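Local atomic coordinates of sortase (Actinomyces oris, PDB entry 2XWG), a protein that probably acts as a class C, pilus-building sortase, a membrane-anchored transpeptidase that links fimbrial subunits covalently, this chain being its catalytic domain. Residues Pro100-Ile105 with Leu114-Gly119; Pro108-Ser113 with Leu163-Lys168; Gly130-Thr135 with His145-Gly150; Val208-Cys213 with Leu223-Glu228. One frame throughout, in Å; residues are numbered along the deposited sequence.

Contact 1. Residues Pro100-Ile105 with Leu114-Gly119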
loop_
_atom_site.group_PDB
_atom_site.type_symbol
_atom_site.label_atom_id
_atom_site.label_comp_id
_atom_site.label_asym_id
_atom_site.label_seq_id
_atom_site.Cartn_x
_atom_site.Cartn_y
_atom_site.Cartn_z
ATOM N N PRO A 100 -13.944 6.354 6.395
ATOM C CA PRO A 100 -13.297 7.058 5.278
ATOM C C PRO A 100 -11.835 6.627 5.152
ATOM O O PRO A 100 -11.221 6.776 4.105
ATOM C CB PRO A 100 -13.422 8.531 5.671
ATOM C CG PRO A 100 -14.551 8.555 6.711
ATOM C CD PRO A 100 -14.370 7.266 7.467
ATOM N N VAL A 101 -11.294 6.071 6.230
ATOM C CA VAL A 101 -9.959 5.486 6.224
ATOM C C VAL A 101 -10.033 4.011 5.847
ATOM O O VAL A 101 -10.736 3.255 6.486
ATOM C CB VAL A 101 -9.341 5.609 7.601
ATOM C CG1 VAL A 101 -8.065 4.827 7.676
ATOM C CG2 VAL A 101 -9.101 7.073 7.927
ATOM N N MET A 102 -9.323 3.592 4.806
ATOM C CA MET A 102 -9.344 2.189 4.415
ATOM C C MET A 102 -8.629 1.301 5.450
ATOM O O MET A 102 -9.115 0.222 5.820
ATOM C CB MET A 102 -8.760 2.026 3.013
ATOM C CG MET A 102 -8.127 0.678 2.739
ATOM S SD MET A 102 -7.463 0.488 1.065
ATOM C CE MET A 102 -8.542 1.506 0.096
ATOM N N ALA A 103 -7.490 1.770 5.951
ATOM C CA ALA A 103 -6.686 1.000 6.905
ATOM C C ALA A 103 -5.653 1.913 7.569
ATOM O O ALA A 103 -5.557 3.105 7.249
ATOM C CB ALA A 103 -5.991 -0.158 6.209
ATOM N N ARG A 104 -4.876 1.352 8.487
ATOM C CA ARG A 104 -3.846 2.119 9.182
ATOM C C ARG A 104 -2.533 1.375 9.188
ATOM O O ARG A 104 -2.528 0.150 9.336
ATOM C CB ARG A 104 -4.236 2.337 10.629
ATOM C CG ARG A 104 -5.327 3.293 10.795
ATOM C CD ARG A 104 -5.102 4.066 12.046
ATOM N NE ARG A 104 -5.421 5.462 11.792
ATOM C CZ ARG A 104 -4.533 6.453 11.703
ATOM N NH1 ARG A 104 -3.216 6.235 11.880
ATOM N NH2 ARG A 104 -4.984 7.685 11.454
ATOM N N ILE A 105 -1.417 2.102 9.093
ATOM C CA ILE A 105 -0.112 1.460 9.138
ATOM C C ILE A 105 0.753 2.088 10.183
ATOM O O ILE A 105 0.757 3.300 10.331
ATOM C CB ILE A 105 0.624 1.578 7.807
ATOM C CG1 ILE A 105 1.991 0.885 7.900
ATOM C CG2 ILE A 105 0.796 3.037 7.409
ATOM C CD1 ILE A 105 2.579 0.651 6.559
ATOM N N LEU A 114 0.127 6.204 10.222
ATOM C CA LEU A 114 -0.640 6.914 9.196
ATOM C C LEU A 114 -1.891 6.145 8.736
ATOM O O LEU A 114 -1.899 4.920 8.758
ATOM C CB LEU A 114 0.243 7.166 7.972
ATOM C CG LEU A 114 1.445 8.093 8.123
ATOM C CD1 LEU A 114 2.374 7.964 6.912
ATOM C CD2 LEU A 114 0.962 9.527 8.287
ATOM N N PRO A 115 -2.940 6.875 8.300
ATOM C CA PRO A 115 -4.135 6.330 7.668
ATOM C C PRO A 115 -3.855 6.006 6.225
ATOM O O PRO A 115 -2.987 6.650 5.637
ATOM C CB PRO A 115 -5.103 7.502 7.716
ATOM C CG PRO A 115 -4.233 8.685 7.632
ATOM C CD PRO A 115 -3.066 8.328 8.490
ATOM N N ILE A 116 -4.585 5.038 5.669
ATOM C CA ILE A 116 -4.446 4.599 4.284
ATOM C C ILE A 116 -5.768 4.866 3.572
ATOM O O ILE A 116 -6.830 4.544 4.092
ATOM C CB ILE A 116 -4.175 3.105 4.242
ATOM C CG1 ILE A 116 -2.839 2.806 4.901
ATOM C CG2 ILE A 116 -4.186 2.600 2.836
ATOM C CD1 ILE A 116 -2.582 1.350 5.134
ATOM N N TYR A 117 -5.704 5.464 2.391
ATOM C CA TYR A 117 -6.896 5.793 1.634
ATOM C C TYR A 117 -6.838 5.144 0.265
ATOM O O TYR A 117 -5.758 4.761 -0.210
ATOM C CB TYR A 117 -7.014 7.305 1.438
ATOM C CG TYR A 117 -7.101 8.109 2.711
ATOM C CD1 TYR A 117 -8.285 8.190 3.417
ATOM C CD2 TYR A 117 -5.997 8.803 3.199
ATOM C CE1 TYR A 117 -8.377 8.939 4.576
ATOM C CE2 TYR A 117 -6.078 9.544 4.364
ATOM C CZ TYR A 117 -7.281 9.610 5.047
ATOM O OH TYR A 117 -7.374 10.346 6.213
ATOM N N HIS A 118 -8.006 5.028 -0.361
ATOM C CA HIS A 118 -8.123 4.530 -1.728
ATOM C C HIS A 118 -7.366 5.442 -2.677
ATOM O O HIS A 118 -7.532 6.653 -2.625
ATOM C CB HIS A 118 -9.589 4.551 -2.168
ATOM C CG HIS A 118 -10.448 3.508 -1.525
ATOM N ND1 HIS A 118 -11.054 3.694 -0.301
ATOM C CD2 HIS A 118 -10.834 2.282 -1.955
ATOM C CE1 HIS A 118 -11.752 2.617 0.005
ATOM N NE2 HIS A 118 -11.630 1.743 -0.980
ATOM N N GLY A 119 -6.574 4.863 -3.568
ATOM C CA GLY A 119 -5.978 5.600 -4.676
ATOM C C GLY A 119 -4.686 6.357 -4.387
ATOM O O GLY A 119 -4.241 6.443 -3.233
#
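Ile-105 and Leu-114 exchange a reciprocal pair of backbone hydrogen bonds in the beta hairpin of strands 103-107 and 112-118, part of the sortase beta-barrel. Ile-105 N reaches Leu-114 O at 2.9 Å and 171°, and Leu-114 N returns to Ile-105 O at 3.0 Å. Further along, Met-102 and Ala-103 both face Ile-116, a classic beta bulge. Ile-116 O accepts a bond from Met-102 N (2.8 Å) and a weak one from Ala-103 N (3.4 Å), while Ile-116 N is satisfied by Ala-103 O at 2.7 Å. Arg-104 and Pro-115 form the intervening non-hydrogen-bonded pair; the backbone of Arg-104 bonds outward to Ser-175, that of Pro-115 to Val-129. Bends at chi2 and chi3 (-145° and 138°) fold the guanidinium back over the proline, one face above Pro-115 N and NH2 3.6 Å from Pro-115 CD. On the other face of the sheet, Ala-103 CB packs against Ile-116 CD1 at 3.9 Å. The NE2 of His-118 is held by Glu-95 O. Pro-100 O lies at the edge of the Tyr-117 ring, 3.3 Å from CD1 and near the ring plane.

Contact 2. Residues Pro108-Ser113 with Leu163-Lys168; sequences PSIHVS and LNQLKK
Ile-110 carries this contact, pushing its two branches against Leu-163, Gln-165 and Leu-166. Its chi1 of 54° sets CG1 in the crowded position between the backbone N and the carbonyl carbon, and the chain then extends, bringing CD1 to 4.1 Å from Leu-163 N and 4.2 Å from Leu-163 CD1. CG2, beside the backbone N, serves the other partners: it lies 3.9 Å from Gln-165 NE2 and 4.1 Å from Leu-166 CD2. The Ile-110 and Leu-166 side chains cross at about a right angle, and the same CD2 meets Ser-109 OG at 3.8 Å. Every approach across the contact is thus of van der Waals kind, and the 204 Å² buried between the segments is modest. Ile-110 sits in the turn of the hairpin formed by strands 103-107 and 112-118: Pro-108 and Ser-109 make a 3-10 segment, His-111 N bonds Pro-108 O at 2.8 Å, and His-111 and Val-112 both face Ile-107 in a G1 beta bulge. Its partner is also a tight turn, a 3-10 segment where Leu-166 N bonds Leu-163 O at 3.1 Å. Gln-165 keeps its chain extended beyond CG and crosses Ile-110 obliquely, its CB and NE2 both near CG2. Leu-163 also packs on Leu-210 and Thr-212 of strand 206-214, while Leu-166 rests on Ile-107 and Val-225.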
loop_
_atom_site.group_PDB
_atom_site.type_symbol
_atom_site.label_atom_id
_atom_site.label_comp_id
_atom_site.label_asym_id
_atom_site.label_seq_id
_atom_site.Cartn_x
_atom_site.Cartn_y
_atom_site.Cartn_z
ATOM N N PRO A 108 6.892 1.169 13.619
ATOM C CA PRO A 108 7.278 1.777 14.885
ATOM C C PRO A 108 8.659 2.346 14.798
ATOM O O PRO A 108 8.862 3.470 15.253
ATOM C CB PRO A 108 7.287 0.611 15.855
ATOM C CG PRO A 108 6.487 -0.429 15.214
ATOM C CD PRO A 108 6.537 -0.251 13.752
ATOM N N SER A 109 9.594 1.598 14.215
ATOM C CA SER A 109 11.014 1.955 14.319
ATOM C C SER A 109 11.384 3.182 13.532
ATOM O O SER A 109 12.518 3.649 13.640
ATOM C CB SER A 109 11.922 0.804 13.889
ATOM O OG SER A 109 11.866 0.604 12.484
ATOM N N ILE A 110 10.452 3.685 12.719
ATOM C CA ILE A 110 10.620 4.990 12.084
ATOM C C ILE A 110 9.475 5.961 12.406
ATOM O O ILE A 110 9.305 6.993 11.755
ATOM C CB ILE A 110 10.876 4.877 10.577
ATOM C CG1 ILE A 110 9.813 4.053 9.872
ATOM C CG2 ILE A 110 12.240 4.208 10.336
ATOM C CD1 ILE A 110 9.692 4.416 8.363
ATOM N N HIS A 111 8.694 5.620 13.432
ATOM C CA HIS A 111 7.693 6.535 13.953
ATOM C C HIS A 111 6.679 6.933 12.888
ATOM O O HIS A 111 6.220 8.067 12.844
ATOM C CB HIS A 111 8.396 7.755 14.549
ATOM C CG HIS A 111 9.490 7.391 15.503
ATOM N ND1 HIS A 111 9.247 7.005 16.800
ATOM C CD2 HIS A 111 10.832 7.319 15.341
ATOM C CE1 HIS A 111 10.388 6.714 17.397
ATOM N NE2 HIS A 111 11.367 6.902 16.535
ATOM N N VAL A 112 6.349 6.000 12.003
ATOM C CA VAL A 112 5.272 6.222 11.060
ATOM C C VAL A 112 3.989 5.619 11.597
ATOM O O VAL A 112 3.938 4.413 11.869
ATOM C CB VAL A 112 5.535 5.562 9.732
ATOM C CG1 VAL A 112 4.227 5.351 9.018
ATOM C CG2 VAL A 112 6.498 6.409 8.901
ATOM N N SER A 113 2.972 6.465 11.760
ATOM C CA SER A 113 1.619 6.054 12.138
ATOM C C SER A 113 0.629 6.826 11.288
ATOM O O SER A 113 0.330 7.972 11.593
ATOM C CB SER A 113 1.358 6.388 13.600
ATOM O OG SER A 113 0.036 6.046 13.929
ATOM N N LEU A 163 11.470 6.096 5.061
ATOM C CA LEU A 163 11.439 4.716 4.607
ATOM C C LEU A 163 12.868 4.211 4.417
ATOM O O LEU A 163 13.141 3.037 4.661
ATOM C CB LEU A 163 10.633 4.603 3.307
ATOM C CG LEU A 163 9.742 3.360 3.200
ATOM C CD1 LEU A 163 8.827 3.320 4.398
ATOM C CD2 LEU A 163 8.937 3.367 1.921
ATOM N N ASN A 164 13.779 5.098 4.000
ATOM C CA ASN A 164 15.187 4.741 3.806
ATOM C C ASN A 164 15.984 4.400 5.070
ATOM O O ASN A 164 17.202 4.293 4.992
ATOM C CB ASN A 164 15.920 5.850 3.042
ATOM C CG ASN A 164 15.821 7.192 3.746
ATOM O OD1 ASN A 164 15.515 7.258 4.935
ATOM N ND2 ASN A 164 16.065 8.268 3.012
ATOM N N GLN A 165 15.330 4.254 6.225
ATOM C CA GLN A 165 16.035 3.825 7.434
ATOM C C GLN A 165 15.724 2.378 7.760
ATOM O O GLN A 165 16.401 1.742 8.578
ATOM C CB GLN A 165 15.708 4.706 8.629
ATOM C CG GLN A 165 16.138 6.139 8.436
ATOM C CD GLN A 165 15.729 6.993 9.597
ATOM O OE1 GLN A 165 15.646 8.230 9.495
ATOM N NE2 GLN A 165 15.436 6.335 10.721
ATOM N N LEU A 166 14.708 1.852 7.091
ATOM C CA LEU A 166 14.296 0.474 7.313
ATOM C C LEU A 166 15.359 -0.486 6.788
ATOM O O LEU A 166 15.991 -0.198 5.776
ATOM C CB LEU A 166 12.966 0.208 6.599
ATOM C CG LEU A 166 11.683 0.806 7.216
ATOM C CD1 LEU A 166 10.480 0.239 6.507
ATOM C CD2 LEU A 166 11.598 0.479 8.659
ATOM N N LYS A 167 15.543 -1.617 7.470
ATOM C CA LYS A 167 16.307 -2.738 6.918
ATOM C C LYS A 167 15.577 -4.076 7.120
ATOM O O LYS A 167 14.518 -4.129 7.762
ATOM C CB LYS A 167 17.746 -2.782 7.474
ATOM C CG LYS A 167 17.868 -3.098 8.963
ATOM C CD LYS A 167 17.869 -1.842 9.828
ATOM C CE LYS A 167 19.062 -0.932 9.544
ATOM N NZ LYS A 167 20.405 -1.507 9.923
ATOM N N LYS A 168 16.125 -5.153 6.562
ATOM C CA LYS A 168 15.469 -6.463 6.650
ATOM C C LYS A 168 15.255 -6.877 8.116
ATOM O O LYS A 168 16.045 -6.530 8.986
ATOM C CB LYS A 168 16.245 -7.532 5.852
ATOM C CG LYS A 168 16.301 -7.263 4.332
ATOM C CD LYS A 168 17.162 -8.278 3.549
ATOM C CE LYS A 168 17.683 -7.643 2.236
ATOM N NZ LYS A 168 17.600 -8.536 1.035
#

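Contact 3. Residues Gly130-Thr135 with His145-Gly150; sequences GHLFGT and HSVLTG
The antiparallel pairing of strands 129-131 and 144-149 in the sortase barrel, its centre about 3 Å from the centre of the chain, is set by Gly-130 and Thr-149. Gly-130 N bonds Thr-149 O at 2.8 Å, and Thr-149 N bonds Gly-130 O at 2.7 Å. Thr-149 OG1, turned beside its own backbone N, adds a weak bond to that same Gly-130 O. Two residues on, Leu-132 N continues the pairing to Val-147 O at 3.0 Å. The chain then leaves the strand in a type II beta turn, Leu-132 to Thr-135, with Gly-134 at a positive phi of 116°, and Thr-135 locks this turn to the neighbouring strand. Its chi1 of 68° tucks OG1 between the backbone N and the carbonyl carbon; from there it donates 2.7 Å to a lone pair of Leu-132 O, in the carbonyl plane, and accepts from Val-147 N at 3.2 Å. Thr-135 CG2 meanwhile abuts Val-147 CG2 at 3.6 Å. With a valine here, Val-147 N would probably lose its acceptor and Leu-132 O one of its two donors. On the face opposite Thr-149, Leu-148 CD2 lies in plane at the edge of the His-131 ring, 3.8 Å from His-131 CD2. The ring's ND1 bonds Tyr-92 OH, and its NE2 shares the carbonyl O of Ser-136 with Ser-146 OG. The Thr-149 side chain comes within about 7 Å (nearest atoms) of that of Cys-213, the predicted nucleophile.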
loop_
_atom_site.group_PDB
_atom_site.type_symbol
_atom_site.label_atom_id
_atom_site.label_comp_id
_atom_site.label_asym_id
_atom_site.label_seq_id
_atom_site.Cartn_x
_atom_site.Cartn_y
_atom_site.Cartn_z
ATOM N N GLY A 130 -1.440 6.386 0.338
ATOM C CA GLY A 130 -2.398 6.033 -0.693
ATOM C C GLY A 130 -2.214 4.592 -1.110
ATOM O O GLY A 130 -1.097 4.110 -1.237
ATOM N N HIS A 131 -3.312 3.891 -1.324
ATOM C CA HIS A 131 -3.243 2.510 -1.759
ATOM C C HIS A 131 -3.334 2.390 -3.270
ATOM O O HIS A 131 -4.200 3.007 -3.904
ATOM C CB HIS A 131 -4.375 1.721 -1.160
ATOM C CG HIS A 131 -4.501 0.357 -1.745
ATOM N ND1 HIS A 131 -5.440 0.046 -2.703
ATOM C CD2 HIS A 131 -3.782 -0.767 -1.533
ATOM C CE1 HIS A 131 -5.310 -1.225 -3.042
ATOM N NE2 HIS A 131 -4.310 -1.739 -2.347
ATOM N N LEU A 132 -2.452 1.575 -3.847
ATOM C CA LEU A 132 -2.289 1.550 -5.296
ATOM C C LEU A 132 -3.357 0.733 -6.014
ATOM O O LEU A 132 -3.293 -0.500 -6.034
ATOM C CB LEU A 132 -0.899 1.053 -5.668
ATOM C CG LEU A 132 -0.530 1.274 -7.124
ATOM C CD1 LEU A 132 -0.794 2.714 -7.495
ATOM C CD2 LEU A 132 0.912 0.941 -7.356
ATOM N N PHE A 133 -4.328 1.435 -6.605
ATOM C CA PHE A 133 -5.383 0.800 -7.377
ATOM C C PHE A 133 -4.760 -0.123 -8.404
ATOM O O PHE A 133 -3.898 0.277 -9.183
ATOM C CB PHE A 133 -6.267 1.844 -8.048
ATOM C CG PHE A 133 -7.310 1.268 -8.984
ATOM C CD1 PHE A 133 -8.369 0.515 -8.492
ATOM C CD2 PHE A 133 -7.247 1.520 -10.351
ATOM C CE1 PHE A 133 -9.337 -0.007 -9.344
ATOM C CE2 PHE A 133 -8.204 1.005 -11.210
ATOM C CZ PHE A 133 -9.264 0.239 -10.699
ATOM N N GLY A 134 -5.185 -1.377 -8.385
ATOM C CA GLY A 134 -4.579 -2.380 -9.228
ATOM C C GLY A 134 -3.926 -3.439 -8.381
ATOM O O GLY A 134 -3.721 -4.551 -8.856
ATOM N N THR A 135 -3.597 -3.105 -7.132
ATOM C CA THR A 135 -2.964 -4.081 -6.239
ATOM C C THR A 135 -3.975 -4.588 -5.205
ATOM O O THR A 135 -5.080 -4.060 -5.106
ATOM C CB THR A 135 -1.715 -3.504 -5.542
ATOM O OG1 THR A 135 -2.100 -2.482 -4.619
ATOM C CG2 THR A 135 -0.790 -2.895 -6.565
ATOM N N HIS A 145 -0.631 -9.136 -2.844
ATOM C CA HIS A 145 0.475 -8.209 -2.769
ATOM C C HIS A 145 -0.093 -6.804 -2.806
ATOM O O HIS A 145 -0.461 -6.290 -3.870
ATOM C CB HIS A 145 1.425 -8.410 -3.939
ATOM C CG HIS A 145 2.697 -7.645 -3.804
ATOM N ND1 HIS A 145 3.663 -7.632 -4.781
ATOM C CD2 HIS A 145 3.157 -6.862 -2.804
ATOM C CE1 HIS A 145 4.674 -6.879 -4.384
ATOM N NE2 HIS A 145 4.391 -6.399 -3.189
ATOM N N SER A 146 -0.181 -6.203 -1.629
ATOM C CA SER A 146 -0.777 -4.884 -1.469
ATOM C C SER A 146 0.331 -3.839 -1.500
ATOM O O SER A 146 1.350 -3.982 -0.810
ATOM C CB SER A 146 -1.514 -4.833 -0.131
ATOM O OG SER A 146 -2.416 -3.760 -0.090
ATOM N N VAL A 147 0.137 -2.794 -2.297
ATOM C CA VAL A 147 1.170 -1.780 -2.478
ATOM C C VAL A 147 0.727 -0.453 -1.881
ATOM O O VAL A 147 -0.279 0.111 -2.318
ATOM C CB VAL A 147 1.461 -1.573 -3.952
ATOM C CG1 VAL A 147 2.361 -0.366 -4.136
ATOM C CG2 VAL A 147 2.118 -2.814 -4.523
ATOM N N LEU A 148 1.461 0.027 -0.873
ATOM C CA LEU A 148 1.088 1.249 -0.148
ATOM C C LEU A 148 2.088 2.355 -0.464
ATOM O O LEU A 148 3.300 2.155 -0.319
ATOM C CB LEU A 148 1.039 1.002 1.364
ATOM C CG LEU A 148 0.177 -0.164 1.806
ATOM C CD1 LEU A 148 0.115 -0.171 3.270
ATOM C CD2 LEU A 148 -1.215 -0.013 1.234
ATOM N N THR A 149 1.559 3.515 -0.854
ATOM C CA THR A 149 2.310 4.621 -1.441
ATOM C C THR A 149 2.385 5.835 -0.525
ATOM O O THR A 149 1.375 6.211 0.070
ATOM C CB THR A 149 1.597 5.089 -2.705
ATOM O OG1 THR A 149 1.206 3.945 -3.473
ATOM C CG2 THR A 149 2.512 5.921 -3.524
ATOM N N GLY A 150 3.556 6.468 -0.438
ATOM C CA GLY A 150 3.742 7.620 0.422
ATOM C C GLY A 150 4.862 8.535 -0.047
ATOM O O GLY A 150 5.909 8.070 -0.449
#

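Contact 4. Residues Val208-Cys213 with Leu223-Glu228; sequences VTLITC and LLVTGE
Leu-210 and Val-225 sit at the middle of an antiparallel hairpin, strands 206-214 and 221-229, whose backbones are joined by six hydrogen bonds across three hydrogen-bonded pairs. The bond from Val-225 N to Leu-210 O (3.0 Å) is nearly straight at 174°, as is that from Gly-227 N to Val-208 O (2.8 Å). On the face of Ile-211 and Leu-224 the two side chains run side by side in the same direction. Next to them the strands draw tight, Thr-209 CA and Thr-226 CA being 4.2 Å apart, and Thr-209 OG1 and Thr-226 OG1 are hydrogen-bonded at 3.2 Å. Each hydroxyl is set beside its own backbone N (chi1 -58° in both), and Thr-209 OG1 also bonds His-145 NE2 in the adjacent strand. A valine in its place would probably deprive both Thr-226 OG1 and His-145 NE2 of a polar partner. The contact thins elsewhere: Leu-210 CB and Val-225 CB are 4.4 Å apart, Gly-227 offers no side chain to Val-208, and partly exposed Glu-228 makes no contact across the pair, its OE1 forming a salt bridge with Arg-205. At the end bearing Cys-213, Thr-212 CG2 packs on Leu-223 CB at 3.9 Å, while Thr-212 OG1 bonds Gly-150 O and Thr-152 OG1. These bonds, with the backbone pairing to Leu-223, are consistent with Cys-213, predicted to form the acyl-thioester, following a well-fixed residue.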
loop_
_atom_site.group_PDB
_atom_site.type_symbol
_atom_site.label_atom_id
_atom_site.label_comp_id
_atom_site.label_asym_id
_atom_site.label_seq_id
_atom_site.Cartn_x
_atom_site.Cartn_y
_atom_site.Cartn_z
ATOM N N VAL A 208 3.274 -7.137 1.470
ATOM C CA VAL A 208 2.961 -5.713 1.321
ATOM C C VAL A 208 4.210 -4.913 0.977
ATOM O O VAL A 208 5.229 -5.043 1.643
ATOM C CB VAL A 208 2.394 -5.105 2.602
ATOM C CG1 VAL A 208 2.398 -3.602 2.481
ATOM C CG2 VAL A 208 0.997 -5.614 2.848
ATOM N N THR A 209 4.131 -4.075 -0.050
ATOM C CA THR A 209 5.237 -3.185 -0.382
ATOM C C THR A 209 4.927 -1.713 -0.082
ATOM O O THR A 209 3.914 -1.167 -0.543
ATOM C CB THR A 209 5.619 -3.298 -1.861
ATOM O OG1 THR A 209 5.959 -4.657 -2.154
ATOM C CG2 THR A 209 6.817 -2.413 -2.174
ATOM N N LEU A 210 5.806 -1.087 0.697
ATOM C CA LEU A 210 5.790 0.346 0.912
ATOM C C LEU A 210 6.640 1.031 -0.160
ATOM O O LEU A 210 7.844 0.791 -0.257
ATOM C CB LEU A 210 6.364 0.642 2.290
ATOM C CG LEU A 210 5.812 -0.254 3.404
ATOM C CD1 LEU A 210 6.471 0.057 4.724
ATOM C CD2 LEU A 210 4.300 -0.107 3.542
ATOM N N ILE A 211 6.049 1.893 -0.972
ATOM C CA ILE A 211 6.856 2.549 -1.984
ATOM C C ILE A 211 6.905 4.054 -1.807
ATOM O O ILE A 211 5.893 4.672 -1.557
ATOM C CB ILE A 211 6.342 2.226 -3.381
ATOM C CG1 ILE A 211 7.207 2.907 -4.442
ATOM C CG2 ILE A 211 4.908 2.659 -3.527
ATOM C CD1 ILE A 211 6.873 2.467 -5.860
ATOM N N THR A 212 8.093 4.640 -1.932
ATOM C CA THR A 212 8.235 6.090 -1.907
ATOM C C THR A 212 9.185 6.559 -3.015
ATOM O O THR A 212 9.756 5.747 -3.750
ATOM C CB THR A 212 8.766 6.553 -0.562
ATOM O OG1 THR A 212 8.759 7.978 -0.515
ATOM C CG2 THR A 212 10.156 6.087 -0.387
ATOM N N CYS A 213 9.340 7.869 -3.160
ATOM C CA CYS A 213 10.291 8.404 -4.121
ATOM C C CYS A 213 11.653 8.562 -3.497
ATOM O O CYS A 213 11.771 8.708 -2.279
ATOM C CB CYS A 213 9.807 9.737 -4.635
ATOM S SG CYS A 213 8.403 9.489 -5.657
ATOM N N LEU A 223 11.933 3.867 -3.963
ATOM C CA LEU A 223 12.410 2.922 -2.967
ATOM C C LEU A 223 11.278 1.954 -2.593
ATOM O O LEU A 223 10.188 2.385 -2.238
ATOM C CB LEU A 223 12.937 3.675 -1.753
ATOM C CG LEU A 223 13.064 2.834 -0.494
ATOM C CD1 LEU A 223 14.270 1.941 -0.642
ATOM C CD2 LEU A 223 13.214 3.729 0.730
ATOM N N LEU A 224 11.525 0.649 -2.713
ATOM C CA LEU A 224 10.505 -0.372 -2.477
ATOM C C LEU A 224 10.926 -1.209 -1.314
ATOM O O LEU A 224 11.898 -1.938 -1.411
ATOM C CB LEU A 224 10.332 -1.316 -3.666
ATOM C CG LEU A 224 10.094 -0.854 -5.113
ATOM C CD1 LEU A 224 9.195 -1.833 -5.831
ATOM C CD2 LEU A 224 9.495 0.510 -5.229
ATOM N N VAL A 225 10.185 -1.118 -0.219
ATOM C CA VAL A 225 10.406 -1.956 0.938
ATOM C C VAL A 225 9.280 -2.980 0.966
ATOM O O VAL A 225 8.107 -2.617 1.033
ATOM C CB VAL A 225 10.386 -1.122 2.226
ATOM C CG1 VAL A 225 10.216 -2.019 3.466
ATOM C CG2 VAL A 225 11.641 -0.260 2.331
ATOM N N THR A 226 9.628 -4.257 0.886
ATOM C CA THR A 226 8.624 -5.302 0.839
ATOM C C THR A 226 8.641 -6.046 2.160
ATOM O O THR A 226 9.708 -6.383 2.670
ATOM C CB THR A 226 8.890 -6.299 -0.311
ATOM O OG1 THR A 226 8.933 -5.609 -1.574
ATOM C CG2 THR A 226 7.809 -7.377 -0.353
ATOM N N GLY A 227 7.465 -6.283 2.730
ATOM C CA GLY A 227 7.368 -7.087 3.936
ATOM C C GLY A 227 6.555 -8.332 3.640
ATOM O O GLY A 227 5.710 -8.321 2.737
ATOM N N GLU A 228 6.804 -9.404 4.389
ATOM C CA GLU A 228 6.037 -10.628 4.226
ATOM C C GLU A 228 5.272 -10.954 5.500
ATOM O O GLU A 228 5.786 -10.783 6.609
ATOM C CB GLU A 228 6.928 -11.796 3.824
ATOM C CG GLU A 228 6.135 -13.026 3.373
ATOM C CD GLU A 228 6.915 -13.898 2.386
ATOM O OE1 GLU A 228 8.125 -13.642 2.177
ATOM O OE2 GLU A 228 6.315 -14.833 1.812
#

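In the fold
All four contacts reach the same eight-stranded sheet, which in this family closes as the sortase barrel. Contact 1 joins strands 103-107 and 112-118; contact 2 crosses it along the chain, bringing the turn of that hairpin to the loop before strand 171-176, with centres about 18 Å apart. Contact 3 is nested in the loop closed by contact 2, and its centre is about 10 Å from those of contacts 1 and 4. Strand 112-118 neighbours 129-131, and 144-149 neighbours 206-214, so the sheet runs on from contact 1 through contact 3 to contact 4, the last in sequence. Contacts 2 and 4 touch, centres about 11 Å apart. The predicted active site lies at the ends of contacts 3 and 4.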